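Local coordinates for probable transcriptional regulator (PDB 4GHJ), which probably binds DNA through an XRE-family-like helix-turn-helix domain and so acts as a transcriptional regulator, at residues R40-Q43 with A44-R48. Residues are numbered along the deposited sequence; the frame is centred on the assembly and turned at random.
Sequences RLKQ and ARLNR
Leu46 reaches back over the preceding turn of helix 30-47 to touch Lys42 and Gln43. Its CB lies 3.6 Å from Lys42 O and its CG closes to 3.3 Å of the same oxygen, which also accepts the Leu46 N-H at 3.0 Å (N-H...O angle 155°), an i to i+4 helix bond. Of the two Leu46 methyls, CD1 touches both side chains: Lys42 CG and CE are each 4.1 Å from it, and Gln43 OE1 is 3.5 Å away in the conformer described here, one of two modelled. In that conformer Gln43 folds at chi2 (-56°) and meets CD1 with its amide. On the neighbouring flank, Arg45 bends at chi3 (65°) and brings NH2 to 3.9 Å from Lys42 CG. Arg45 NE pairs with Glu70 in a salt bridge and Arg45 NH1 donates to Leu50 O, tying the helix to the chain that follows. At the C-terminal end, Arg48 NH1 donates to Ala44 O at 2.9 Å, with that oxygen in the guanidinium plane. Regular backbone bonding thus sets the spacing, the Leu46 methyl and Lys42 methylenes make loose van der Waals contact across one turn, Arg45 links this helix end to the rest of the helix-turn-helix domain, and Arg48 closes on the last turn of its own helix.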
ATOM      1  N   ARG B  40      -1.035  10.033  -7.324  1.00 20.51           N
ATOM      2  CA  ARG B  40      -1.381  10.750  -6.068  1.00 21.40           C
ATOM      3  C   ARG B  40      -0.126  11.032  -5.246  1.00 21.32           C
ATOM      4  O   ARG B  40       0.017  12.110  -4.634  1.00 20.20           O
ATOM      5  CB  ARG B  40      -2.385   9.941  -5.244  1.00 23.65           C
ATOM      6  CG  ARG B  40      -3.758   9.773  -5.894  1.00 28.17           C
ATOM      7  CD  ARG B  40      -4.663   8.867  -5.025  1.00 31.98           C
ATOM      8  NE  ARG B  40      -5.873   8.398  -5.708  1.00 34.09           N
ATOM      9  CZ  ARG B  40      -6.734   7.524  -5.184  1.00 37.14           C
ATOM     10  NH1 ARG B  40      -6.547   7.036  -3.954  1.00 32.81           N
ATOM     11  NH2 ARG B  40      -7.790   7.127  -5.887  1.00 41.20           N
ATOM     12  N   LEU B  41       0.818  10.084  -5.255  1.00 21.31           N
ATOM     13  CA  LEU B  41       2.076  10.272  -4.530  1.00 20.79           C
ATOM     14  C   LEU B  41       2.837  11.421  -5.192  1.00 20.62           C
ATOM     15  O   LEU B  41       3.400  12.272  -4.500  1.00 20.54           O
ATOM     16  CB  LEU B  41       2.929   8.992  -4.514  1.00 21.21           C
ATOM     17  CG  LEU B  41       2.564   7.791  -3.626  1.00 23.60           C
ATOM     18  CD1 LEU B  41       3.453   6.577  -4.009  1.00 23.16           C
ATOM     19  CD2 LEU B  41       2.725   8.108  -2.135  1.00 22.39           C
ATOM     20  N   LYS B  42       2.883  11.416  -6.532  1.00 19.72           N
ATOM     21  CA  LYS B  42       3.522  12.496  -7.288  1.00 20.88           C
ATOM     22  C   LYS B  42       2.917  13.875  -6.950  1.00 21.98           C
ATOM     23  O   LYS B  42       3.666  14.815  -6.674  1.00 23.01           O
ATOM     24  CB  LYS B  42       3.445  12.239  -8.800  1.00 21.69           C
ATOM     25  CG  LYS B  42       3.936  13.379  -9.681  1.00 26.06           C
ATOM     26  CD  LYS B  42       3.800  13.038 -11.177  1.00 29.49           C
ATOM     27  CE  LYS B  42       4.303  14.178 -12.029  1.00 32.61           C
ATOM     28  NZ  LYS B  42       3.933  14.001 -13.448  1.00 35.32           N
ATOM     29  N   GLN B  43       1.597  13.998  -6.979  0.50 22.23           N
ATOM     30  CA  GLN B  43       0.965  15.301  -6.702  0.50 22.89           C
ATOM     31  C   GLN B  43       1.097  15.734  -5.227  0.50 22.83           C
ATOM     32  O   GLN B  43       1.156  16.931  -4.938  0.50 22.04           O
ATOM     33  CB  GLN B  43      -0.484  15.323  -7.176  0.50 24.91           C
ATOM     34  CG  GLN B  43      -0.635  15.052  -8.683  0.50 24.17           C
ATOM     35  CD  GLN B  43       0.178  16.019  -9.572  0.50 27.93           C
ATOM     36  OE1 GLN B  43       0.381  17.189  -9.238  0.50 28.93           O
ATOM     37  NE2 GLN B  43       0.601  15.530 -10.725  0.50 25.65           N
ATOM     38  N   ALA B  44       1.144  14.773  -4.304  1.00 21.97           N
ATOM     39  CA  ALA B  44       1.375  15.093  -2.879  1.00 21.83           C
ATOM     40  C   ALA B  44       2.787  15.694  -2.741  1.00 21.09           C
ATOM     41  O   ALA B  44       2.994  16.670  -2.036  1.00 22.68           O
ATOM     42  CB  ALA B  44       1.212  13.846  -1.991  1.00 20.85           C
ATOM     43  N   ARG B  45       3.759  15.107  -3.445  1.00 19.97           N
ATOM     44  CA  ARG B  45       5.136  15.596  -3.443  1.00 20.60           C
ATOM     45  C   ARG B  45       5.272  17.009  -4.032  1.00 23.45           C
ATOM     46  O   ARG B  45       5.987  17.875  -3.485  1.00 24.98           O
ATOM     47  CB  ARG B  45       6.020  14.616  -4.229  1.00 19.65           C
ATOM     48  CG  ARG B  45       7.406  15.127  -4.480  1.00 23.67           C
ATOM     49  CD  ARG B  45       8.278  14.149  -5.225  1.00 20.75           C
ATOM     50  NE  ARG B  45       7.836  13.854  -6.594  1.00 21.20           N
ATOM     51  CZ  ARG B  45       8.065  14.617  -7.663  1.00 22.12           C
ATOM     52  NH1 ARG B  45       8.705  15.784  -7.558  1.00 21.50           N
ATOM     53  NH2 ARG B  45       7.649  14.215  -8.866  1.00 24.17           N
ATOM     54  N   LEU B  46       4.584  17.239  -5.148  1.00 25.04           N
ATOM     55  CA  LEU B  46       4.605  18.530  -5.845  1.00 26.36           C
ATOM     56  C   LEU B  46       3.933  19.612  -5.004  1.00 27.54           C
ATOM     57  O   LEU B  46       4.413  20.739  -4.938  1.00 28.03           O
ATOM     58  CB  LEU B  46       3.938  18.405  -7.220  1.00 25.44           C
ATOM     59  CG  LEU B  46       4.657  17.523  -8.259  1.00 26.69           C
ATOM     60  CD1 LEU B  46       3.835  17.465  -9.593  1.00 27.50           C
ATOM     61  CD2 LEU B  46       6.074  18.027  -8.531  1.00 25.84           C
ATOM     62  N   ASN B  47       2.852  19.249  -4.323  1.00 28.19           N
ATOM     63  CA  ASN B  47       2.162  20.175  -3.433  1.00 30.52           C
ATOM     64  C   ASN B  47       3.034  20.605  -2.246  1.00 30.97           C
ATOM     65  O   ASN B  47       2.792  21.649  -1.645  1.00 30.93           O
ATOM     66  CB  ASN B  47       0.839  19.572  -2.953  1.00 32.54           C
ATOM     67  CG  ASN B  47      -0.187  19.477  -4.075  1.00 37.82           C
ATOM     68  OD1 ASN B  47      -0.053  20.146  -5.102  1.00 42.37           O
ATOM     69  ND2 ASN B  47      -1.210  18.640  -3.889  1.00 43.64           N
ATOM     70  N   ARG B  48       4.064  19.822  -1.941  1.00 27.45           N
ATOM     71  CA  ARG B  48       4.991  20.141  -0.849  1.00 29.45           C
ATOM     72  C   ARG B  48       6.288  20.783  -1.363  1.00 29.82           C
ATOM     73  O   ARG B  48       7.199  21.046  -0.583  1.00 29.30           O
ATOM     74  CB  ARG B  48       5.285  18.862  -0.052  1.00 27.74           C
ATOM     75  CG  ARG B  48       4.078  18.470   0.801  1.00 27.82           C
ATOM     76  CD  ARG B  48       4.024  17.006   1.196  1.00 28.45           C
ATOM     77  NE  ARG B  48       2.864  16.839   2.048  1.00 29.89           N
ATOM     78  CZ  ARG B  48       1.613  16.804   1.609  1.00 30.28           C
ATOM     79  NH1 ARG B  48       1.337  16.873   0.305  1.00 29.77           N
ATOM     80  NH2 ARG B  48       0.633  16.698   2.480  1.00 31.42           N
TER